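Local coordinates for protein malate dehydrogenase (PDB 3I0P) that probably catalyses the NAD-dependent interconversion of malate and oxaloacetate, at residues Gln53-Val58 against Lys353-Phe358; Glu16-Val21 against Asp37-Ala42; Asn268-Glu273 against Phe280-Phe285; Lys7-Asp12 against Val347-Met352. One frame throughout, in Å; residues are numbered along the deposited sequence.

Contact 1: Gln53-Val58 against Lys353-Phe358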
loop_
_atom_site.group_PDB
_atom_site.type_symbol
_atom_site.label_atom_id
_atom_site.label_comp_id
_atom_site.label_asym_id
_atom_site.label_seq_id
_atom_site.Cartn_x
_atom_site.Cartn_y
_atom_site.Cartn_z
ATOM N N GLN A 53 2.728 22.359 17.100
ATOM C CA GLN A 53 3.491 21.742 18.206
ATOM C C GLN A 53 4.901 21.339 17.790
ATOM O O GLN A 53 5.698 20.855 18.603
ATOM C CB GLN A 53 2.740 20.549 18.796
ATOM C CG GLN A 53 1.437 20.949 19.456
ATOM C CD GLN A 53 0.677 19.785 20.066
ATOM O OE1 GLN A 53 -0.557 19.726 19.978
ATOM N NE2 GLN A 53 1.401 18.856 20.698
ATOM N N ARG A 54 5.203 21.581 16.520
ATOM C CA ARG A 54 6.469 21.203 15.935
ATOM C C ARG A 54 6.990 22.363 15.099
ATOM O O ARG A 54 8.032 22.267 14.465
ATOM C CB ARG A 54 6.251 19.967 15.069
ATOM C CG ARG A 54 7.375 18.954 15.082
ATOM C CD ARG A 54 7.887 18.618 16.488
ATOM N NE ARG A 54 6.949 17.804 17.252
ATOM C CZ ARG A 54 7.046 17.596 18.561
ATOM N NH1 ARG A 54 8.042 18.150 19.242
ATOM N NH2 ARG A 54 6.152 16.839 19.198
ATOM N N PHE A 55 6.259 23.469 15.116
ATOM C CA PHE A 55 6.584 24.634 14.310
ATOM C C PHE A 55 7.989 25.131 14.599
ATOM O O PHE A 55 8.804 25.259 13.680
ATOM C CB PHE A 55 5.559 25.745 14.565
ATOM C CG PHE A 55 5.731 26.958 13.701
ATOM C CD1 PHE A 55 5.802 26.843 12.316
ATOM C CD2 PHE A 55 5.781 28.220 14.273
ATOM C CE1 PHE A 55 5.948 27.967 11.514
ATOM C CE2 PHE A 55 5.921 29.349 13.490
ATOM C CZ PHE A 55 5.998 29.229 12.103
ATOM N N LYS A 56 8.275 25.383 15.876
ATOM C CA LYS A 56 9.560 25.950 16.267
ATOM C C LYS A 56 10.772 25.052 15.960
ATOM O O LYS A 56 11.713 25.489 15.282
ATOM C CB LYS A 56 9.580 26.376 17.733
ATOM C CG LYS A 56 10.714 27.346 18.002
ATOM C CD LYS A 56 10.978 27.576 19.471
ATOM C CE LYS A 56 12.401 28.119 19.668
ATOM N NZ LYS A 56 13.446 27.055 19.574
ATOM N N THR A 57 10.753 23.817 16.464
ATOM C CA THR A 57 11.934 22.954 16.378
ATOM C C THR A 57 12.155 22.336 14.996
ATOM O O THR A 57 13.299 22.179 14.570
ATOM C CB THR A 57 11.917 21.835 17.426
ATOM O OG1 THR A 57 10.764 21.016 17.220
ATOM C CG2 THR A 57 11.887 22.415 18.844
ATOM N N VAL A 58 11.077 22.000 14.292
ATOM C CA VAL A 58 11.208 21.272 13.024
ATOM C C VAL A 58 11.303 22.201 11.809
ATOM O O VAL A 58 11.808 21.809 10.753
ATOM C CB VAL A 58 10.114 20.161 12.889
ATOM C CG1 VAL A 58 10.109 19.507 11.513
ATOM C CG2 VAL A 58 10.323 19.111 13.969
ATOM N N LYS A 353 5.116 32.188 22.291
ATOM C CA LYS A 353 5.492 33.423 22.984
ATOM C C LYS A 353 6.915 33.853 22.635
ATOM O O LYS A 353 7.155 35.019 22.319
ATOM C CB LYS A 353 5.345 33.256 24.500
ATOM C CG LYS A 353 3.941 33.503 25.036
ATOM C CD LYS A 353 3.803 32.916 26.438
ATOM C CE LYS A 353 2.891 33.759 27.319
ATOM N NZ LYS A 353 3.419 35.160 27.455
ATOM N N GLU A 354 7.844 32.901 22.665
ATOM C CA GLU A 354 9.232 33.172 22.322
ATOM C C GLU A 354 9.389 33.704 20.890
ATOM O O GLU A 354 10.068 34.713 20.677
ATOM C CB GLU A 354 10.094 31.935 22.546
ATOM C CG GLU A 354 11.577 32.251 22.732
ATOM C CD GLU A 354 12.467 31.002 22.763
ATOM O OE1 GLU A 354 11.963 29.875 22.496
ATOM O OE2 GLU A 354 13.678 31.156 23.059
ATOM N N LEU A 355 8.747 33.039 19.926
ATOM C CA LEU A 355 8.739 33.493 18.526
ATOM C C LEU A 355 8.074 34.861 18.350
ATOM O O LEU A 355 8.561 35.706 17.599
ATOM C CB LEU A 355 8.058 32.462 17.622
ATOM C CG LEU A 355 8.657 31.055 17.608
ATOM C CD1 LEU A 355 7.636 30.062 17.094
ATOM C CD2 LEU A 355 9.948 30.989 16.801
ATOM N N SER A 356 6.959 35.067 19.044
ATOM C CA SER A 356 6.281 36.367 19.089
ATOM C C SER A 356 7.231 37.489 19.520
ATOM O O SER A 356 7.295 38.549 18.891
ATOM C CB SER A 356 5.105 36.295 20.060
ATOM O OG SER A 356 4.498 37.555 20.187
ATOM N N SER A 357 7.961 37.212 20.600
ATOM C CA SER A 357 8.953 38.104 21.188
ATOM C C SER A 357 10.093 38.434 20.215
ATOM O O SER A 357 10.372 39.607 19.954
ATOM C CB SER A 357 9.518 37.439 22.449
ATOM O OG SER A 357 10.023 38.397 23.356
ATOM N N PHE A 358 10.720 37.386 19.676
ATOM C CA PHE A 358 11.841 37.489 18.736
ATOM C C PHE A 358 11.497 38.254 17.473
ATOM O O PHE A 358 12.276 39.091 17.041
ATOM C CB PHE A 358 12.334 36.092 18.325
ATOM C CG PHE A 358 13.189 35.391 19.355
ATOM C CD1 PHE A 358 13.461 35.961 20.588
ATOM C CD2 PHE A 358 13.692 34.125 19.083
ATOM C CE1 PHE A 358 14.245 35.293 21.532
ATOM C CE2 PHE A 358 14.476 33.438 20.019
ATOM C CZ PHE A 358 14.761 34.027 21.246
HETATM O O HOH W 1 15.291 29.490 20.745
#
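Two helices pack here through Phe55 and Lys56 on one side and Glu354 and Leu355 on the other, joining the first turn of helix 55-64 to the last turns of helix 346-359 near the C-terminus. The inner half is hydrocarbon. Leu355 reaches across with its two methyls divided between neighbouring residues: Leu355 CD1 lies 3.8 Å from Phe55 CD2, obliquely to the ring, while Leu355 CD2 is 3.9 Å from Lys56 CG. A branched leucine suits this place because one side chain can fill the angle between an aromatic ring and an aliphatic chain. The Phe55 ring is also packed by Met18, Val21 and Leu22 of helix 11-24. The arrangement is thus part of a small all-helical cluster of the malate/L-lactate dehydrogenase fold, in which helices 11-24, 55-64 and 346-359 share one apolar core. Arg54 sits at the N-cap of helix 55-64, and Arg54 O accepts from Val58 N at 3.1 Å. Toward the rim the character turns polar, and a lysine suits the change, with an aliphatic stem and a charged end. Lys56 touches the leucine with CG and carries CD and CE past the Glu354 carboxylate, the extended stem ending with Lys56 CE 3.4 Å from Glu354 OE1. A bend at chi4 (-78°) then sets the direction of NZ, which forms a salt bridge with Asp61 of its own helix. Lys56 NZ stays 4.3 Å from Glu354 OE1, beyond a salt bridge. A water spans that gap, donating to Glu354 OE2 at 3.3 Å and accepting only weakly from Lys56 NZ.

Contact 2: Glu16-Val21 against Asp37-Ala42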
loop_
_atom_site.group_PDB
_atom_site.type_symbol
_atom_site.label_atom_id
_atom_site.label_comp_id
_atom_site.label_asym_id
_atom_site.label_seq_id
_atom_site.Cartn_x
_atom_site.Cartn_y
_atom_site.Cartn_z
ATOM N N GLU A 16 -2.581 32.434 11.270
ATOM C CA GLU A 16 -2.023 33.764 11.010
ATOM C C GLU A 16 -0.628 33.909 11.589
ATOM O O GLU A 16 0.247 34.521 10.974
ATOM C CB GLU A 16 -2.937 34.846 11.596
ATOM C CG GLU A 16 -2.253 36.193 11.874
ATOM C CD GLU A 16 -2.099 37.067 10.633
ATOM O OE1 GLU A 16 -2.349 36.580 9.509
ATOM O OE2 GLU A 16 -1.722 38.245 10.785
ATOM N N PHE A 17 -0.432 33.332 12.772
ATOM C CA PHE A 17 0.822 33.461 13.514
ATOM C C PHE A 17 1.935 32.765 12.772
ATOM O O PHE A 17 3.029 33.299 12.626
ATOM C CB PHE A 17 0.682 32.862 14.913
ATOM C CG PHE A 17 1.963 32.834 15.691
ATOM C CD1 PHE A 17 2.478 34.005 16.253
ATOM C CD2 PHE A 17 2.658 31.641 15.869
ATOM C CE1 PHE A 17 3.672 33.988 16.983
ATOM C CE2 PHE A 17 3.858 31.609 16.596
ATOM C CZ PHE A 17 4.365 32.784 17.155
ATOM N N MET A 18 1.625 31.570 12.285
ATOM C CA MET A 18 2.577 30.735 11.574
ATOM C C MET A 18 3.050 31.466 10.317
ATOM O O MET A 18 4.238 31.496 10.007
ATOM C CB MET A 18 1.906 29.411 11.237
ATOM C CG MET A 18 2.731 28.205 11.574
ATOM S SD MET A 18 1.860 26.785 12.273
ATOM C CE MET A 18 0.372 26.678 11.265
ATOM N N TYR A 19 2.106 32.095 9.630
ATOM C CA TYR A 19 2.368 32.817 8.400
ATOM C C TYR A 19 3.194 34.091 8.634
ATOM O O TYR A 19 4.069 34.423 7.827
ATOM C CB TYR A 19 1.029 33.112 7.732
ATOM C CG TYR A 19 1.021 34.116 6.607
ATOM C CD1 TYR A 19 1.516 33.791 5.343
ATOM C CD2 TYR A 19 0.457 35.376 6.792
ATOM C CE1 TYR A 19 1.483 34.724 4.292
ATOM C CE2 TYR A 19 0.416 36.312 5.755
ATOM C CZ TYR A 19 0.928 35.977 4.512
ATOM O OH TYR A 19 0.878 36.898 3.501
ATOM N N GLN A 20 2.931 34.796 9.736
ATOM C CA GLN A 20 3.706 35.996 10.055
ATOM C C GLN A 20 5.141 35.646 10.451
ATOM O O GLN A 20 6.085 36.294 10.001
ATOM C CB GLN A 20 3.037 36.857 11.130
ATOM C CG GLN A 20 1.648 37.415 10.773
ATOM C CD GLN A 20 1.618 38.311 9.533
ATOM O OE1 GLN A 20 2.552 39.072 9.259
ATOM N NE2 GLN A 20 0.514 38.231 8.787
ATOM N N VAL A 21 5.310 34.612 11.269
ATOM C CA VAL A 21 6.650 34.206 11.689
ATOM C C VAL A 21 7.498 33.706 10.502
ATOM O O VAL A 21 8.722 33.926 10.457
ATOM C CB VAL A 21 6.613 33.171 12.838
ATOM C CG1 VAL A 21 8.026 32.774 13.255
ATOM C CG2 VAL A 21 5.860 33.733 14.029
ATOM N N ASP A 37 -0.489 26.409 5.446
ATOM C CA ASP A 37 -1.693 25.652 5.075
ATOM C C ASP A 37 -1.546 24.171 5.416
ATOM O O ASP A 37 -2.452 23.570 5.996
ATOM C CB ASP A 37 -2.020 25.794 3.589
ATOM C CG ASP A 37 -2.757 27.082 3.258
ATOM O OD1 ASP A 37 -3.082 27.878 4.167
ATOM O OD2 ASP A 37 -3.022 27.291 2.054
ATOM N N THR A 38 -0.400 23.586 5.075
ATOM C CA THR A 38 -0.221 22.161 5.327
ATOM C C THR A 38 0.160 21.901 6.774
ATOM O O THR A 38 -0.099 20.816 7.287
ATOM C CB THR A 38 0.759 21.438 4.349
ATOM O OG1 THR A 38 1.887 20.955 5.064
ATOM C CG2 THR A 38 1.213 22.318 3.208
ATOM N N LEU A 39 0.753 22.885 7.441
ATOM C CA LEU A 39 0.974 22.757 8.880
ATOM C C LEU A 39 -0.344 22.844 9.643
ATOM O O LEU A 39 -0.646 21.946 10.430
ATOM C CB LEU A 39 2.012 23.752 9.407
ATOM C CG LEU A 39 3.433 23.467 8.911
ATOM C CD1 LEU A 39 4.457 24.326 9.622
ATOM C CD2 LEU A 39 3.762 21.985 9.097
ATOM N N ILE A 40 -1.144 23.885 9.395
ATOM C CA ILE A 40 -2.448 23.996 10.059
ATOM C C ILE A 40 -3.371 22.805 9.745
ATOM O O ILE A 40 -4.087 22.344 10.621
ATOM C CB ILE A 40 -3.172 25.355 9.787
ATOM C CG1 ILE A 40 -4.309 25.569 10.796
ATOM C CG2 ILE A 40 -3.714 25.434 8.366
ATOM C CD1 ILE A 40 -3.863 26.034 12.144
ATOM N N ALA A 41 -3.332 22.312 8.506
ATOM C CA ALA A 41 -4.028 21.088 8.117
ATOM C C ALA A 41 -3.729 19.941 9.065
ATOM O O ALA A 41 -4.627 19.171 9.416
ATOM C CB ALA A 41 -3.666 20.687 6.701
ATOM N N ALA A 42 -2.474 19.822 9.489
ATOM C CA ALA A 42 -2.141 18.800 10.465
ATOM C C ALA A 42 -2.888 19.039 11.787
ATOM O O ALA A 42 -3.422 18.086 12.381
ATOM C CB ALA A 42 -0.652 18.719 10.677
#
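Met18 meets Leu39 and Ile40 here without any flat side chain coming between them; the ring next to it in sequence, Phe17, takes Val21 CG2 of its own helix on one face, 3.6 Å above the plane and displaced toward the rim. That ring turns off toward Val361 and Leu363, which leaves the junction between the helices to the thin, unbranched methionine. Bends at its second and third torsions (140° and 43°) swing the terminal methyl onto the backbone side of helix 29-45. There Met18 CE lies 3.8 Å from Leu39 CB and 3.7 Å from Ile40 N, with Ile40 CB slightly farther from the methyl, at 4.1 Å. The sulfur takes a lesser part, Met18 SD standing 4.2 Å from Leu39 CB. Met18 therefore touches the roots of the two facing side chains rather than their ends, a place a slender methyl thioether can enter more readily than a branched chain. No hydrogen bond crosses between the segments, and all three touching residues are buried, as befits apolar types. The closest backbone approach, Met18 CA to Ile40 CA, is 8.5 Å, an ordinary spacing for packed helices. Helices 11-24 and 29-45 follow one another in the chain; Phe55 of helix 55-64 closes over both Met18 and Leu39, Tyr59 adds to the cover of Leu39, and helix 127-136 lies against Thr38 and Ala41 through Tyr129.

Contact 3: Asn268-Glu273 against Phe280-Phe285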
loop_
_atom_site.group_PDB
_atom_site.type_symbol
_atom_site.label_atom_id
_atom_site.label_comp_id
_atom_site.label_asym_id
_atom_site.label_seq_id
_atom_site.Cartn_x
_atom_site.Cartn_y
_atom_site.Cartn_z
ATOM N N ASN A 268 20.007 5.018 5.112
ATOM C CA ASN A 268 21.083 5.612 5.923
ATOM C C ASN A 268 21.729 6.886 5.350
ATOM O O ASN A 268 22.287 7.675 6.104
ATOM C CB ASN A 268 22.165 4.562 6.238
ATOM C CG ASN A 268 22.900 4.065 4.980
ATOM O OD1 ASN A 268 22.278 3.646 3.994
ATOM N ND2 ASN A 268 24.228 4.103 5.018
ATOM N N HIS A 269 21.653 7.087 4.034
ATOM C CA HIS A 269 22.260 8.268 3.403
ATOM C C HIS A 269 21.602 9.586 3.796
ATOM O O HIS A 269 22.231 10.630 3.721
ATOM C CB HIS A 269 22.287 8.142 1.882
ATOM C CG HIS A 269 23.064 6.962 1.389
ATOM N ND1 HIS A 269 24.410 7.024 1.098
ATOM C CD2 HIS A 269 22.681 5.687 1.135
ATOM C CE1 HIS A 269 24.822 5.839 0.682
ATOM N NE2 HIS A 269 23.793 5.011 0.694
ATOM N N ILE A 270 20.338 9.552 4.205
ATOM C CA ILE A 270 19.672 10.781 4.629
ATOM C C ILE A 270 20.421 11.403 5.825
ATOM O O ILE A 270 20.876 12.547 5.742
ATOM C CB ILE A 270 18.153 10.580 4.918
ATOM C CG1 ILE A 270 17.413 10.195 3.633
ATOM C CG2 ILE A 270 17.551 11.858 5.492
ATOM C CD1 ILE A 270 16.066 9.530 3.829
ATOM N N GLU A 271 20.562 10.633 6.906
ATOM C CA GLU A 271 21.266 11.074 8.103
ATOM C C GLU A 271 22.754 11.333 7.843
ATOM O O GLU A 271 23.300 12.356 8.282
ATOM C CB GLU A 271 21.072 10.064 9.235
ATOM C CG GLU A 271 21.929 10.292 10.489
ATOM C CD GLU A 271 21.698 11.648 11.157
ATOM O OE1 GLU A 271 20.551 12.158 11.137
ATOM O OE2 GLU A 271 22.670 12.198 11.720
ATOM N N GLU A 272 23.395 10.417 7.120
ATOM C CA GLU A 272 24.818 10.538 6.774
ATOM C C GLU A 272 25.158 11.825 6.026
ATOM O O GLU A 272 26.158 12.474 6.345
ATOM C CB GLU A 272 25.301 9.310 5.999
ATOM C CG GLU A 272 25.516 8.093 6.894
ATOM C CD GLU A 272 25.861 6.819 6.129
ATOM O OE1 GLU A 272 26.314 6.899 4.961
ATOM O OE2 GLU A 272 25.683 5.729 6.719
ATOM N N GLU A 273 24.331 12.189 5.044
ATOM C CA GLU A 273 24.535 13.423 4.278
ATOM C C GLU A 273 24.157 14.689 5.070
ATOM O O GLU A 273 24.655 15.779 4.758
ATOM C CB GLU A 273 23.796 13.390 2.933
ATOM C CG GLU A 273 24.261 12.315 1.967
ATOM C CD GLU A 273 25.727 12.441 1.575
ATOM O OE1 GLU A 273 26.082 13.399 0.854
ATOM O OE2 GLU A 273 26.521 11.563 1.976
ATOM N N PHE A 280 18.858 17.856 6.123
ATOM C CA PHE A 280 18.125 16.625 5.782
ATOM C C PHE A 280 17.550 16.744 4.387
ATOM O O PHE A 280 16.601 17.496 4.179
ATOM C CB PHE A 280 16.995 16.334 6.771
ATOM C CG PHE A 280 17.472 15.858 8.117
ATOM C CD1 PHE A 280 18.001 14.574 8.273
ATOM C CD2 PHE A 280 17.394 16.692 9.227
ATOM C CE1 PHE A 280 18.446 14.132 9.515
ATOM C CE2 PHE A 280 17.833 16.266 10.472
ATOM C CZ PHE A 280 18.357 14.983 10.624
ATOM N N SER A 281 18.131 16.005 3.437
ATOM C CA SER A 281 17.697 16.042 2.043
ATOM C C SER A 281 16.969 14.740 1.703
ATOM O O SER A 281 17.541 13.657 1.821
ATOM C CB SER A 281 18.890 16.302 1.126
ATOM O OG SER A 281 18.529 16.309 -0.242
ATOM N N LEU A 282 15.705 14.879 1.283
ATOM C CA LEU A 282 14.723 13.778 1.181
ATOM C C LEU A 282 14.060 13.723 -0.194
ATOM O O LEU A 282 14.146 14.674 -0.974
ATOM C CB LEU A 282 13.595 13.987 2.197
ATOM C CG LEU A 282 13.837 13.979 3.699
ATOM C CD1 LEU A 282 12.595 14.475 4.393
ATOM C CD2 LEU A 282 14.164 12.608 4.188
ATOM N N GLY A 283 13.366 12.618 -0.461
ATOM C CA GLY A 283 12.541 12.494 -1.650
ATOM C C GLY A 283 11.060 12.346 -1.331
ATOM O O GLY A 283 10.685 11.998 -0.192
ATOM N N HIS A 284 10.226 12.622 -2.339
ATOM C CA HIS A 284 8.770 12.494 -2.260
ATOM C C HIS A 284 8.247 12.027 -3.615
ATOM O O HIS A 284 8.885 12.269 -4.646
ATOM C CB HIS A 284 8.085 13.843 -1.994
ATOM C CG HIS A 284 8.749 14.719 -0.969
ATOM N ND1 HIS A 284 9.141 14.268 0.276
ATOM C CD2 HIS A 284 9.008 16.049 -0.983
ATOM C CE1 HIS A 284 9.643 15.275 0.967
ATOM N NE2 HIS A 284 9.565 16.369 0.229
ATOM N N PHE A 285 7.074 11.398 -3.620
ATOM C CA PHE A 285 6.348 11.118 -4.866
ATOM C C PHE A 285 4.877 11.484 -4.735
ATOM O O PHE A 285 4.315 11.440 -3.631
ATOM C CB PHE A 285 6.482 9.653 -5.293
ATOM C CG PHE A 285 5.742 8.683 -4.415
ATOM C CD1 PHE A 285 4.481 8.226 -4.778
ATOM C CD2 PHE A 285 6.316 8.215 -3.236
ATOM C CE1 PHE A 285 3.785 7.314 -3.974
ATOM C CE2 PHE A 285 5.632 7.304 -2.422
ATOM C CZ PHE A 285 4.370 6.848 -2.790
HETATM O O HOH W 2 20.338 14.424 4.091
#
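Ile270 has more surface buried than any other residue of this contact, and it is set between Phe280 and Leu282 as helix 269-277 folds back on the chain leading into strand 282-290. Leu282 CD2 meets two of its methyls, lying 3.6 Å from Ile270 CD1 and 3.7 Å from Ile270 CG2. The second of these methyls also reaches the edge of the aromatic ring, near the ring plane, with Ile270 CG2 3.9 Å from Phe280 CD1. Beta branching suits the place, since it sets a methyl close to the backbone that can touch both neighbours while the longer arm adds to the leucine contact; the isoleucine crosses each partner at about a right angle. Phe280 is next in buried surface. Farther round the same ring edge it faces Glu271, with Glu271 OE1 3.3 Å from Phe280 CE1 and the carboxylate and ring planes 57° apart. Glu271 leaves the helix pointing away from 280-285 and returns by a bend at chi2 (59°). Its charge is paired with Arg148, so the ring's slightly positive C-H edge is probably a secondary partner. A water joins the backbones: it donates to Ile270 O at 2.6 Å and accepts from Ser281 N at 2.8 Å, bridging a carbonyl and an amide of the two segments. Asn268 packs on Thr310 of the second subunit. Leu282, its side chain about 6 Å from the bound NAD, bonds through its backbone to Ser121. Helix 269-277 thus turns directly into strand 282-290, an inner strand of the mixed sheet of this alpha/beta enzyme, antiparallel to both neighbours and close to the NAD.

Contact 4: Lys7-Asp12 against Val347-Met352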
loop_
_atom_site.group_PDB
_atom_site.type_symbol
_atom_site.label_atom_id
_atom_site.label_comp_id
_atom_site.label_asym_id
_atom_site.label_seq_id
_atom_site.Cartn_x
_atom_site.Cartn_y
_atom_site.Cartn_z
ATOM N N LYS A 7 -3.603 25.102 26.891
ATOM C CA LYS A 7 -4.220 26.407 26.600
ATOM C C LYS A 7 -4.865 26.434 25.214
ATOM O O LYS A 7 -4.255 26.041 24.221
ATOM C CB LYS A 7 -3.193 27.536 26.727
ATOM C CG LYS A 7 -3.765 28.933 26.538
ATOM C CD LYS A 7 -2.699 29.985 26.835
ATOM C CE LYS A 7 -3.269 31.408 26.833
ATOM N NZ LYS A 7 -4.175 31.655 27.994
ATOM N N ASN A 8 -6.104 26.913 25.166
ATOM C CA ASN A 8 -6.876 26.938 23.935
ATOM C C ASN A 8 -6.515 28.120 23.050
ATOM O O ASN A 8 -6.570 29.272 23.474
ATOM C CB ASN A 8 -8.377 26.942 24.244
ATOM C CG ASN A 8 -9.229 26.759 23.004
ATOM O OD1 ASN A 8 -9.543 27.718 22.289
ATOM N ND2 ASN A 8 -9.612 25.521 22.743
ATOM N N VAL A 9 -6.141 27.814 21.813
ATOM C CA VAL A 9 -5.869 28.835 20.806
ATOM C C VAL A 9 -6.714 28.519 19.573
ATOM O O VAL A 9 -6.808 27.355 19.165
ATOM C CB VAL A 9 -4.367 28.876 20.409
ATOM C CG1 VAL A 9 -4.077 30.104 19.585
ATOM C CG2 VAL A 9 -3.476 28.851 21.640
ATOM N N SER A 10 -7.333 29.540 18.992
ATOM C CA SER A 10 -8.159 29.343 17.802
ATOM C C SER A 10 -7.290 28.981 16.597
ATOM O O SER A 10 -6.127 29.399 16.521
ATOM C CB SER A 10 -8.985 30.595 17.495
ATOM O OG SER A 10 -8.195 31.587 16.858
ATOM N N ILE A 11 -7.863 28.212 15.669
ATOM C CA ILE A 11 -7.202 27.856 14.408
ATOM C C ILE A 11 -6.712 29.098 13.650
ATOM O O ILE A 11 -5.570 29.135 13.201
ATOM C CB ILE A 11 -8.134 26.982 13.500
ATOM C CG1 ILE A 11 -8.373 25.579 14.110
ATOM C CG2 ILE A 11 -7.624 26.916 12.070
ATOM C CD1 ILE A 11 -7.126 24.716 14.342
ATOM N N ASP A 12 -7.572 30.112 13.530
ATOM C CA ASP A 12 -7.210 31.370 12.878
ATOM C C ASP A 12 -5.960 32.004 13.490
ATOM O O ASP A 12 -5.074 32.424 12.753
ATOM C CB ASP A 12 -8.370 32.373 12.906
ATOM C CG ASP A 12 -9.509 32.006 11.943
ATOM O OD1 ASP A 12 -9.259 31.714 10.747
ATOM O OD2 ASP A 12 -10.676 32.039 12.387
ATOM N N VAL A 347 4.275 23.843 26.662
ATOM C CA VAL A 347 5.530 23.980 25.913
ATOM C C VAL A 347 5.317 24.717 24.587
ATOM O O VAL A 347 6.126 25.564 24.221
ATOM C CB VAL A 347 6.280 22.607 25.729
ATOM C CG1 VAL A 347 5.474 21.618 24.882
ATOM C CG2 VAL A 347 7.677 22.820 25.144
ATOM N N THR A 348 4.216 24.416 23.894
ATOM C CA THR A 348 3.911 25.014 22.588
ATOM C C THR A 348 3.569 26.488 22.768
ATOM O O THR A 348 4.063 27.350 22.025
ATOM C CB THR A 348 2.747 24.284 21.855
ATOM O OG1 THR A 348 2.973 22.871 21.860
ATOM C CG2 THR A 348 2.642 24.743 20.415
ATOM N N ILE A 349 2.732 26.767 23.762
ATOM C CA ILE A 349 2.385 28.134 24.117
ATOM C C ILE A 349 3.650 28.953 24.342
ATOM O O ILE A 349 3.788 30.063 23.818
ATOM C CB ILE A 349 1.478 28.187 25.379
ATOM C CG1 ILE A 349 0.148 27.464 25.123
ATOM C CG2 ILE A 349 1.236 29.630 25.820
ATOM C CD1 ILE A 349 -0.673 28.029 23.972
ATOM N N ASN A 350 4.580 28.382 25.105
ATOM C CA ASN A 350 5.843 29.043 25.420
ATOM C C ASN A 350 6.755 29.193 24.206
ATOM O O ASN A 350 7.406 30.234 24.037
ATOM C CB ASN A 350 6.525 28.356 26.610
ATOM C CG ASN A 350 5.718 28.515 27.901
ATOM O OD1 ASN A 350 5.075 29.546 28.121
ATOM N ND2 ASN A 350 5.732 27.492 28.747
ATOM N N GLU A 351 6.773 28.181 23.341
ATOM C CA GLU A 351 7.458 28.318 22.061
ATOM C C GLU A 351 6.886 29.476 21.230
ATOM O O GLU A 351 7.647 30.243 20.628
ATOM C CB GLU A 351 7.403 27.022 21.260
ATOM C CG GLU A 351 8.338 25.941 21.747
ATOM C CD GLU A 351 8.109 24.627 21.032
ATOM O OE1 GLU A 351 7.183 24.556 20.201
ATOM O OE2 GLU A 351 8.852 23.661 21.295
ATOM N N MET A 352 5.557 29.598 21.209
ATOM C CA MET A 352 4.882 30.651 20.430
ATOM C C MET A 352 5.219 32.037 20.971
ATOM O O MET A 352 5.573 32.938 20.208
ATOM C CB MET A 352 3.365 30.443 20.394
ATOM C CG MET A 352 2.921 29.236 19.584
ATOM S SD MET A 352 1.149 28.859 19.698
ATOM C CE MET A 352 0.411 30.220 18.796
#
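Within 347-352, Ile349 makes the close contacts with Lys7 and Val9, in a small beta-alpha unit: the antiparallel strand pair 6-9 and 342-345, with the helix that follows the second strand packed on the pair. Thr348, just before it, touches Gln53 with its side chain. Ile349 enters with CG1 beside its backbone N (chi1 -62°), which points the longer arm at the strand. That arm crosses the lysine at about a right angle: Ile349 CG1 is 3.7 Å from Lys7 CB, and Ile349 CD1 is 4.0 Å from Lys7 CD. The same methyl, Ile349 CD1, lies 3.7 Å from Val9 CG2, where the two side chains run alongside one another, antiparallel. Lys7 suits an edge position, since its methylenes can lie on the isoleucine while its amino end extends beyond the contact. Val9, a beta-branched residue at home in a strand, is buried and touches Leu344 of the paired strand, which Ile349 also meets. Between Lys7 and Val9, Asn8 points to the other side and hydrogen-bonds to Phe340 and Asp343. Phe365, the C-terminal residue, lies against Lys7, Val9 and Ile349 alike. One helical turn on from Ile349, Met352 points the same way and packs on Leu344 and Phe17, while Met352 N donates to Thr348 O at 2.8 Å.

Contacts 1, 2 and 4 form one cluster, their centres 10 to 12 Å apart, whereas the centre of contact 3 stands 25 to 31 Å from theirs. Contacts 1 and 4 share helix 346-359, contacts 2 and 4 share helix 11-24, and the ring of Phe55 ties contact 1 to contact 2 by touching Met18 and Leu39. Contact 4 opens first and spans contact 2, which closes before contact 1 opens; contact 4 closes at 347-352, just before contact 1 at 353-358, so the two cross and the ends of the chain are packed together. Contact 3 is local and falls between these ends in sequence, at the entrance to an inner strand of the sheet beside the NAD.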